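Local coordinates for protein argonaute (Aquifex aeolicus, PDB 1YVU) that uses short single-stranded DNA guides to bind complementary RNA targets and cleaves them as a metal-dependent endonuclease, at residues L9-Y14 and E150-L155; V38-F43 and R216-S221; L137-N142 and L159-Q164. One frame throughout, in Å; residues are numbered along the deposited sequence.

Contact 1 of 3, residues L9-Y14 and E150-L155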
loop_
_atom_site.group_PDB
_atom_site.type_symbol
_atom_site.label_atom_id
_atom_site.label_comp_id
_atom_site.label_asym_id
_atom_site.label_seq_id
_atom_site.Cartn_x
_atom_site.Cartn_y
_atom_site.Cartn_z
ATOM N N LEU A 9 -7.518 18.421 1.546
ATOM C CA LEU A 9 -7.741 18.994 0.215
ATOM C C LEU A 9 -8.090 20.452 0.247
ATOM O O LEU A 9 -8.964 20.844 0.986
ATOM C CB LEU A 9 -8.824 18.208 -0.517
ATOM C CG LEU A 9 -8.588 16.697 -0.626
ATOM C CD1 LEU A 9 -9.858 15.957 -0.886
ATOM C CD2 LEU A 9 -7.571 16.422 -1.669
ATOM N N TYR A 10 -7.366 21.257 -0.519
ATOM C CA TYR A 10 -7.591 22.694 -0.566
ATOM C C TYR A 10 -7.602 23.168 -2.010
ATOM O O TYR A 10 -6.646 22.876 -2.745
ATOM C CB TYR A 10 -6.432 23.417 0.115
ATOM C CG TYR A 10 -6.124 22.975 1.510
ATOM C CD1 TYR A 10 -5.223 21.908 1.753
ATOM C CD2 TYR A 10 -6.769 23.579 2.600
ATOM C CE1 TYR A 10 -4.994 21.439 3.083
ATOM C CE2 TYR A 10 -6.542 23.140 3.920
ATOM C CZ TYR A 10 -5.667 22.061 4.158
ATOM O OH TYR A 10 -5.534 21.579 5.440
ATOM N N ARG A 11 -8.603 23.991 -2.377
ATOM C CA ARG A 11 -8.728 24.541 -3.737
ATOM C C ARG A 11 -7.510 25.351 -4.042
ATOM O O ARG A 11 -7.131 26.202 -3.267
ATOM C CB ARG A 11 -9.963 25.424 -3.922
ATOM C CG ARG A 11 -11.236 24.632 -3.972
ATOM C CD ARG A 11 -12.454 25.393 -4.493
ATOM N NE ARG A 11 -13.589 24.471 -4.668
ATOM C CZ ARG A 11 -14.879 24.815 -4.690
ATOM N NH1 ARG A 11 -15.243 26.086 -4.555
ATOM N NH2 ARG A 11 -15.810 23.870 -4.826
ATOM N N ILE A 12 -6.801 24.920 -5.074
ATOM C CA ILE A 12 -5.602 25.588 -5.532
ATOM C C ILE A 12 -5.901 26.286 -6.869
ATOM O O ILE A 12 -6.700 25.812 -7.683
ATOM C CB ILE A 12 -4.363 24.610 -5.564
ATOM C CG1 ILE A 12 -3.098 25.361 -5.937
ATOM C CG2 ILE A 12 -4.580 23.422 -6.499
ATOM C CD1 ILE A 12 -1.872 24.593 -5.668
ATOM N N GLU A 13 -5.299 27.450 -7.055
ATOM C CA GLU A 13 -5.506 28.242 -8.252
ATOM C C GLU A 13 -4.228 28.937 -8.690
ATOM O O GLU A 13 -3.372 29.256 -7.860
ATOM C CB GLU A 13 -6.606 29.280 -7.991
ATOM C CG GLU A 13 -7.994 28.825 -8.412
ATOM C CD GLU A 13 -9.112 29.318 -7.512
ATOM O OE1 GLU A 13 -9.049 30.442 -6.977
ATOM O OE2 GLU A 13 -10.090 28.567 -7.359
ATOM N N TYR A 14 -4.080 29.086 -10.006
ATOM C CA TYR A 14 -2.933 29.761 -10.611
ATOM C C TYR A 14 -3.406 30.821 -11.641
ATOM O O TYR A 14 -4.020 30.497 -12.670
ATOM C CB TYR A 14 -1.975 28.750 -11.253
ATOM C CG TYR A 14 -0.656 29.339 -11.711
ATOM C CD1 TYR A 14 0.098 30.180 -10.870
ATOM C CD2 TYR A 14 -0.153 29.064 -12.990
ATOM C CE1 TYR A 14 1.317 30.738 -11.286
ATOM C CE2 TYR A 14 1.077 29.617 -13.427
ATOM C CZ TYR A 14 1.808 30.461 -12.569
ATOM O OH TYR A 14 2.965 31.094 -13.011
ATOM N N GLU A 150 -16.563 18.535 -9.201
ATOM C CA GLU A 150 -17.014 19.754 -9.854
ATOM C C GLU A 150 -16.044 20.288 -10.908
ATOM O O GLU A 150 -16.484 20.888 -11.902
ATOM C CB GLU A 150 -17.312 20.809 -8.795
ATOM C CG GLU A 150 -17.977 20.249 -7.540
ATOM C CD GLU A 150 -18.841 21.271 -6.831
ATOM O OE1 GLU A 150 -18.295 22.308 -6.383
ATOM O OE2 GLU A 150 -20.067 21.035 -6.715
ATOM N N GLY A 151 -14.745 20.056 -10.699
ATOM C CA GLY A 151 -13.746 20.491 -11.660
ATOM C C GLY A 151 -12.581 21.352 -11.194
ATOM O O GLY A 151 -11.701 21.678 -12.028
ATOM N N TYR A 152 -12.561 21.715 -9.900
ATOM C CA TYR A 152 -11.493 22.545 -9.316
ATOM C C TYR A 152 -10.320 21.655 -8.930
ATOM O O TYR A 152 -10.509 20.479 -8.585
ATOM C CB TYR A 152 -11.978 23.304 -8.066
ATOM C CG TYR A 152 -13.279 24.056 -8.264
ATOM C CD1 TYR A 152 -13.296 25.429 -8.632
ATOM C CD2 TYR A 152 -14.517 23.379 -8.193
ATOM C CE1 TYR A 152 -14.549 26.110 -8.951
ATOM C CE2 TYR A 152 -15.761 24.042 -8.504
ATOM C CZ TYR A 152 -15.773 25.395 -8.886
ATOM O OH TYR A 152 -16.987 25.979 -9.231
ATOM N N PHE A 153 -9.109 22.205 -9.036
ATOM C CA PHE A 153 -7.902 21.472 -8.653
ATOM C C PHE A 153 -7.706 21.567 -7.148
ATOM O O PHE A 153 -7.960 22.612 -6.541
ATOM C CB PHE A 153 -6.670 22.001 -9.383
ATOM C CG PHE A 153 -6.675 21.730 -10.873
ATOM C CD1 PHE A 153 -5.947 22.559 -11.752
ATOM C CD2 PHE A 153 -7.390 20.639 -11.413
ATOM C CE1 PHE A 153 -5.931 22.307 -13.140
ATOM C CE2 PHE A 153 -7.378 20.384 -12.795
ATOM C CZ PHE A 153 -6.646 21.222 -13.660
ATOM N N LEU A 154 -7.382 20.442 -6.526
ATOM C CA LEU A 154 -7.181 20.420 -5.082
ATOM C C LEU A 154 -5.739 20.116 -4.727
ATOM O O LEU A 154 -5.111 19.241 -5.337
ATOM C CB LEU A 154 -8.070 19.359 -4.432
ATOM C CG LEU A 154 -9.547 19.420 -4.797
ATOM C CD1 LEU A 154 -10.313 18.243 -4.271
ATOM C CD2 LEU A 154 -10.116 20.754 -4.310
ATOM N N LEU A 155 -5.174 20.871 -3.792
ATOM C CA LEU A 155 -3.839 20.544 -3.385
ATOM C C LEU A 155 -4.024 19.609 -2.233
ATOM O O LEU A 155 -4.710 19.916 -1.249
ATOM C CB LEU A 155 -2.997 21.738 -2.974
ATOM C CG LEU A 155 -1.581 21.368 -2.490
ATOM C CD1 LEU A 155 -0.725 20.742 -3.590
ATOM C CD2 LEU A 155 -0.917 22.594 -1.964
#

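Contact 2 of 3, residues V38-F43 and R216-S221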
loop_
_atom_site.group_PDB
_atom_site.type_symbol
_atom_site.label_atom_id
_atom_site.label_comp_id
_atom_site.label_asym_id
_atom_site.label_seq_id
_atom_site.Cartn_x
_atom_site.Cartn_y
_atom_site.Cartn_z
ATOM N N VAL A 38 12.971 14.135 -18.423
ATOM C CA VAL A 38 13.413 15.251 -19.248
ATOM C C VAL A 38 12.893 16.536 -18.683
ATOM O O VAL A 38 13.640 17.493 -18.548
ATOM C CB VAL A 38 12.933 15.111 -20.692
ATOM C CG1 VAL A 38 13.383 16.328 -21.547
ATOM C CG2 VAL A 38 13.484 13.821 -21.285
ATOM N N ARG A 39 11.602 16.519 -18.351
ATOM C CA ARG A 39 10.873 17.643 -17.760
ATOM C C ARG A 39 11.588 18.118 -16.484
ATOM O O ARG A 39 11.649 19.326 -16.204
ATOM C CB ARG A 39 9.412 17.215 -17.509
ATOM C CG ARG A 39 8.568 18.075 -16.557
ATOM C CD ARG A 39 8.193 17.223 -15.351
ATOM N NE ARG A 39 7.766 17.954 -14.161
ATOM C CZ ARG A 39 8.496 18.837 -13.478
ATOM N NH1 ARG A 39 9.724 19.172 -13.845
ATOM N NH2 ARG A 39 8.032 19.300 -12.330
ATOM N N TRP A 40 12.203 17.165 -15.776
ATOM C CA TRP A 40 12.941 17.449 -14.559
ATOM C C TRP A 40 14.219 18.197 -14.930
ATOM O O TRP A 40 14.552 19.226 -14.323
ATOM C CB TRP A 40 13.236 16.135 -13.800
ATOM C CG TRP A 40 14.169 16.269 -12.611
ATOM C CD1 TRP A 40 15.453 15.795 -12.531
ATOM C CD2 TRP A 40 13.937 17.002 -11.393
ATOM N NE1 TRP A 40 16.043 16.203 -11.355
ATOM C CE2 TRP A 40 15.139 16.944 -10.637
ATOM C CE3 TRP A 40 12.836 17.715 -10.864
ATOM C CZ2 TRP A 40 15.272 17.577 -9.370
ATOM C CZ3 TRP A 40 12.970 18.347 -9.595
ATOM C CH2 TRP A 40 14.184 18.269 -8.870
ATOM N N ARG A 41 14.859 17.719 -15.998
ATOM C CA ARG A 41 16.105 18.278 -16.508
ATOM C C ARG A 41 15.944 19.613 -17.205
ATOM O O ARG A 41 16.861 20.448 -17.112
ATOM C CB ARG A 41 16.794 17.265 -17.400
ATOM C CG ARG A 41 17.193 16.016 -16.630
ATOM C CD ARG A 41 17.827 14.967 -17.538
ATOM N NE ARG A 41 18.499 13.867 -16.831
ATOM C CZ ARG A 41 19.568 13.997 -16.039
ATOM N NH1 ARG A 41 20.115 15.191 -15.792
ATOM N NH2 ARG A 41 20.187 12.907 -15.605
ATOM N N VAL A 42 14.760 19.838 -17.819
ATOM C CA VAL A 42 14.426 21.112 -18.505
ATOM C C VAL A 42 14.350 22.154 -17.415
ATOM O O VAL A 42 14.807 23.248 -17.588
ATOM C CB VAL A 42 13.040 21.170 -19.203
ATOM C CG1 VAL A 42 12.927 22.455 -20.060
ATOM C CG2 VAL A 42 12.803 19.995 -20.068
ATOM N N PHE A 43 13.788 21.776 -16.281
ATOM C CA PHE A 43 13.683 22.650 -15.128
ATOM C C PHE A 43 15.091 22.890 -14.491
ATOM O O PHE A 43 15.386 23.997 -14.051
ATOM C CB PHE A 43 12.628 22.035 -14.169
ATOM C CG PHE A 43 12.694 22.520 -12.738
ATOM C CD1 PHE A 43 12.569 23.897 -12.412
ATOM C CD2 PHE A 43 12.918 21.586 -11.701
ATOM C CE1 PHE A 43 12.675 24.339 -11.073
ATOM C CE2 PHE A 43 13.025 22.010 -10.350
ATOM C CZ PHE A 43 12.906 23.390 -10.039
ATOM N N ARG A 216 25.888 11.667 -15.262
ATOM C CA ARG A 216 24.555 11.089 -15.440
ATOM C C ARG A 216 23.668 11.228 -14.221
ATOM O O ARG A 216 22.566 10.662 -14.190
ATOM C CB ARG A 216 24.644 9.609 -15.806
ATOM C CG ARG A 216 25.172 9.331 -17.189
ATOM C CD ARG A 216 25.334 7.847 -17.359
ATOM N NE ARG A 216 26.283 7.510 -18.415
ATOM C CZ ARG A 216 26.729 6.282 -18.639
ATOM N NH1 ARG A 216 26.299 5.285 -17.870
ATOM N NH2 ARG A 216 27.590 6.055 -19.630
ATOM N N SER A 217 24.138 11.968 -13.220
ATOM C CA SER A 217 23.340 12.142 -12.012
ATOM C C SER A 217 22.293 13.256 -12.093
ATOM O O SER A 217 22.580 14.414 -12.441
ATOM C CB SER A 217 24.217 12.222 -10.758
ATOM O OG SER A 217 25.234 13.185 -10.887
ATOM N N THR A 218 21.054 12.837 -11.852
ATOM C CA THR A 218 19.864 13.685 -11.890
ATOM C C THR A 218 19.751 14.816 -10.860
ATOM O O THR A 218 19.215 15.889 -11.183
ATOM C CB THR A 218 18.631 12.823 -11.740
ATOM O OG1 THR A 218 18.957 11.697 -10.922
ATOM C CG2 THR A 218 18.141 12.353 -13.074
ATOM N N HIS A 219 20.190 14.547 -9.620
ATOM C CA HIS A 219 20.141 15.513 -8.514
ATOM C C HIS A 219 21.530 15.946 -8.075
ATOM O O HIS A 219 22.517 15.322 -8.443
ATOM C CB HIS A 219 19.423 14.911 -7.310
ATOM C CG HIS A 219 17.940 14.740 -7.482
ATOM N ND1 HIS A 219 17.019 15.460 -6.738
ATOM C CD2 HIS A 219 17.217 13.881 -8.233
ATOM C CE1 HIS A 219 15.804 15.041 -7.023
ATOM N NE2 HIS A 219 15.892 14.085 -7.932
ATOM N N LYS A 220 21.575 16.982 -7.237
ATOM C CA LYS A 220 22.807 17.590 -6.705
ATOM C C LYS A 220 23.582 16.765 -5.663
ATOM O O LYS A 220 24.810 16.661 -5.760
ATOM C CB LYS A 220 22.478 18.971 -6.133
ATOM C CG LYS A 220 23.667 19.839 -5.752
ATOM C CD LYS A 220 23.176 20.992 -4.897
ATOM C CE LYS A 220 24.270 22.002 -4.611
ATOM N NZ LYS A 220 23.724 23.171 -3.868
ATOM N N SER A 221 22.887 16.205 -4.659
ATOM C CA SER A 221 23.545 15.387 -3.625
ATOM C C SER A 221 24.247 14.148 -4.211
ATOM O O SER A 221 25.304 13.755 -3.725
ATOM C CB SER A 221 22.607 15.049 -2.431
ATOM O OG SER A 221 21.314 14.595 -2.792
#

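Contact 3 of 3, residues L137-N142 and L159-Q164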
loop_
_atom_site.group_PDB
_atom_site.type_symbol
_atom_site.label_atom_id
_atom_site.label_comp_id
_atom_site.label_asym_id
_atom_site.label_seq_id
_atom_site.Cartn_x
_atom_site.Cartn_y
_atom_site.Cartn_z
ATOM N N LEU A 137 13.165 10.697 13.226
ATOM C CA LEU A 137 11.872 10.620 12.534
ATOM C C LEU A 137 11.789 11.779 11.557
ATOM O O LEU A 137 11.132 12.775 11.826
ATOM C CB LEU A 137 10.721 10.737 13.545
ATOM C CG LEU A 137 10.669 9.785 14.739
ATOM C CD1 LEU A 137 10.117 10.507 15.965
ATOM C CD2 LEU A 137 9.862 8.550 14.393
ATOM N N ILE A 138 12.448 11.645 10.414
ATOM C CA ILE A 138 12.475 12.703 9.407
ATOM C C ILE A 138 11.108 13.023 8.789
ATOM O O ILE A 138 10.333 12.125 8.523
ATOM C CB ILE A 138 13.578 12.395 8.354
ATOM C CG1 ILE A 138 14.934 12.598 9.037
ATOM C CG2 ILE A 138 13.453 13.295 7.090
ATOM C CD1 ILE A 138 16.081 11.868 8.392
ATOM N N PRO A 139 10.740 14.319 8.726
ATOM C CA PRO A 139 9.450 14.727 8.143
ATOM C C PRO A 139 9.488 14.793 6.630
ATOM O O PRO A 139 10.444 15.300 6.031
ATOM C CB PRO A 139 9.235 16.131 8.699
ATOM C CG PRO A 139 10.155 16.210 9.840
ATOM C CD PRO A 139 11.342 15.449 9.449
ATOM N N GLU A 140 8.448 14.253 6.015
ATOM C CA GLU A 140 8.312 14.291 4.570
ATOM C C GLU A 140 6.986 14.971 4.291
ATOM O O GLU A 140 5.971 14.742 4.975
ATOM C CB GLU A 140 8.385 12.889 3.932
ATOM C CG GLU A 140 7.233 11.944 4.296
ATOM C CD GLU A 140 7.449 10.501 3.882
ATOM O OE1 GLU A 140 8.212 10.263 2.916
ATOM O OE2 GLU A 140 6.841 9.606 4.529
ATOM N N VAL A 141 7.062 15.921 3.370
ATOM C CA VAL A 141 5.908 16.686 2.962
ATOM C C VAL A 141 5.652 16.359 1.495
ATOM O O VAL A 141 6.418 16.752 0.605
ATOM C CB VAL A 141 6.113 18.218 3.166
ATOM C CG1 VAL A 141 4.812 18.858 3.576
ATOM C CG2 VAL A 141 7.200 18.512 4.213
ATOM N N ASN A 142 4.621 15.547 1.280
ATOM C CA ASN A 142 4.212 15.133 -0.049
ATOM C C ASN A 142 2.953 15.888 -0.502
ATOM O O ASN A 142 1.961 15.970 0.236
ATOM C CB ASN A 142 3.998 13.613 -0.082
ATOM C CG ASN A 142 5.325 12.813 -0.076
ATOM O OD1 ASN A 142 6.413 13.324 0.243
ATOM N ND2 ASN A 142 5.222 11.543 -0.443
ATOM N N LEU A 159 1.742 15.365 5.703
ATOM C CA LEU A 159 2.982 15.362 6.468
ATOM C C LEU A 159 3.140 13.994 7.112
ATOM O O LEU A 159 2.326 13.578 7.938
ATOM C CB LEU A 159 2.949 16.440 7.554
ATOM C CG LEU A 159 4.239 16.554 8.351
ATOM C CD1 LEU A 159 5.284 17.307 7.561
ATOM C CD2 LEU A 159 3.951 17.263 9.622
ATOM N N LYS A 160 4.154 13.265 6.679
ATOM C CA LYS A 160 4.407 11.951 7.244
ATOM C C LYS A 160 5.812 11.934 7.850
ATOM O O LYS A 160 6.554 12.896 7.679
ATOM C CB LYS A 160 4.173 10.880 6.168
ATOM C CG LYS A 160 2.676 10.777 5.778
ATOM C CD LYS A 160 2.350 9.885 4.579
ATOM C CE LYS A 160 0.840 9.951 4.284
ATOM N NZ LYS A 160 0.390 9.067 3.178
ATOM N N PHE A 161 6.128 10.920 8.658
ATOM C CA PHE A 161 7.455 10.808 9.288
ATOM C C PHE A 161 8.221 9.586 8.848
ATOM O O PHE A 161 7.835 8.457 9.127
ATOM C CB PHE A 161 7.377 10.834 10.818
ATOM C CG PHE A 161 6.997 12.169 11.382
ATOM C CD1 PHE A 161 5.652 12.458 11.680
ATOM C CD2 PHE A 161 7.965 13.176 11.563
ATOM C CE1 PHE A 161 5.272 13.738 12.141
ATOM C CE2 PHE A 161 7.593 14.464 12.027
ATOM C CZ PHE A 161 6.241 14.745 12.313
ATOM N N ARG A 162 9.325 9.843 8.167
ATOM C CA ARG A 162 10.208 8.819 7.635
ATOM C C ARG A 162 11.163 8.423 8.746
ATOM O O ARG A 162 11.879 9.271 9.278
ATOM C CB ARG A 162 10.975 9.389 6.421
ATOM C CG ARG A 162 11.712 8.372 5.587
ATOM C CD ARG A 162 10.758 7.419 4.909
ATOM N NE ARG A 162 10.304 7.867 3.592
ATOM C CZ ARG A 162 9.356 7.262 2.871
ATOM N NH1 ARG A 162 8.730 6.175 3.332
ATOM N NH2 ARG A 162 9.067 7.717 1.653
ATOM N N ILE A 163 11.120 7.147 9.131
ATOM C CA ILE A 163 11.983 6.632 10.204
ATOM C C ILE A 163 13.324 6.268 9.589
ATOM O O ILE A 163 13.408 5.413 8.716
ATOM C CB ILE A 163 11.352 5.397 10.935
ATOM C CG1 ILE A 163 9.860 5.641 11.246
ATOM C CG2 ILE A 163 12.079 5.147 12.255
ATOM C CD1 ILE A 163 9.081 4.400 11.700
ATOM N N GLN A 164 14.371 6.960 10.023
ATOM C CA GLN A 164 15.702 6.754 9.480
ATOM C C GLN A 164 16.787 6.802 10.544
ATOM O O GLN A 164 16.649 7.560 11.492
ATOM C CB GLN A 164 15.995 7.847 8.437
ATOM C CG GLN A 164 15.489 7.548 7.028
ATOM C CD GLN A 164 15.754 8.658 6.053
ATOM O OE1 GLN A 164 16.638 9.485 6.240
ATOM N NE2 GLN A 164 14.987 8.676 4.989
#

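Contact 1 of 3, residues L9-Y14 and E150-L155
Y10 and L155 form an antiparallel hydrogen-bonded pair that joins strand 9-14 of the N-terminal domain to the start of strand 153-165 in linker L1. Y10 N donates to L155 O at 3.1 Å, and L155 N returns a nearly straight bond to Y10 O at 2.7 Å. R11 and L154 follow as a non-hydrogen-bonded pair, after which I12 N reaches F153 O; the short segments run at 124° to each other, a strongly twisted antiparallel course. On the face that carries R11 and L154, the R11 chain is extended from CG to NE and lays its guanidinium flat over the Y152 ring, planes 22° apart, with CZ 3.9 Å from the ring centroid in a cation-pi contact. At the guanidinium edge, R11 NH2 meets E150 OE1 at 3.3 Å in a salt bridge. L154 CD1 packs on L9 CB at 4.0 Å. On the face of I12 and L155 the contacts between the strands are apolar: I12 CG2 packs on F153 CB at 3.8 Å and I12 CD1 on L155 CB. I12 and L155 thus make an apolar patch under F101 of helix 94-107, whereas at the more open R11 end the ring probably holds the guanidinium flat and the E150 carboxylate probably balances its charge.

Contact 2 of 3, residues V38-F43 and R216-S221
W40 and R41, neighbours on helix 32-46 of the N-terminal domain, reach T218 and H219 in the PAZ domain, on the turn between helices 207-215 and 220-231; the contact is an interdomain one, made by side chains projecting from a helix onto a loop. Its hydrogen bond runs from the indole W40 NE1 to the backbone T218 O at 3.2 Å. The oxygen lies close to the indole plane, but the donor stands well above the carbonyl plane, 56° out of it, and so misses the lone-pair direction. Aromatic packing adds to this bond. The six-membered ring of W40 and the imidazole of H219 form an offset stack, centroids 4.8 Å apart and planes at 29°, with W40 CZ2 over the imidazole face near its rim. The indole reaches the PAZ turn because W40 CG is turned away from the backbone N, chi1 172°. A leucine here would lack the indole N-H and the flat ring, and would probably leave T218 O without this donor and the H219 imidazole freer to turn. Van der Waals contact completes the junction beside N74, which touches both R41 and T218. The R41 chain, extended from CG to NE, brings its guanidinium across the threonine methyl, so that T218 CG2 sits over one face of the group, 3.3 Å from R41 NH2.

Contact 3 of 3, residues L137-N142 and L159-Q164
E140 and R162 face each other diagonally across two antiparallel strands and are joined by a salt bridge. The glutamate's CG lies between its backbone N and carbonyl carbon (chi1 66°), and the extended chain beyond passes over K160 CB, with E140 OE2 3.4 Å from that carbon. R162 bends at chi2 and chi3, folding its guanidinium back beneath the carboxylate. E140 OE1 meets R162 NH2 at 3.0 Å, approaching over a guanidinium face with the two planes 71° apart, rather than as an in-plane bidentate pair. The K160 chain is extended and its NZ is hydrogen-bonded to N602. On the opposite face, F161 rests its ring edge near L137 O, and its CE2 meets P139 CG at 3.8 Å; F118 of helix 110-126 touches both F161 and P139. L159 CD1 packs on V141 CG2 at 4.0 Å, with I290 of helix 280-299 against both. Beneath these side chains, E140 and K160 exchange two backbone bonds of 2.9 Å, E140 N to K160 O and K160 N to E140 O, while P139, paired with F161 at a non-hydrogen-bonded position, costs no bond to strand 159-164 by lacking an N-H. This is the ladder of a long, twisted antiparallel beta hairpin, strands 134-147 and 153-165, within linker L1.

From the N terminus, strand 9-14 is the first element used, and contact 1 closes its loop only when the chain returns at 150-155, after most of the N-terminal domain and linker L1. Residues 38-43 leave from inside that loop and find their partner beyond it, at 216-221 in the PAZ domain, so contacts 1 and 2 cross. Contact 3 is a short hairpin closure: it crosses contact 1 but nests within the loop of contact 2. Contact 1 joins the N-terminal domain to linker L1, while contact 3 holds the L1 hairpin together; through their shared strand 153-165 both belong to one antiparallel sheet, although their centres are 24 Å apart. Contact 2 bridges the N-terminal domain to the PAZ domain.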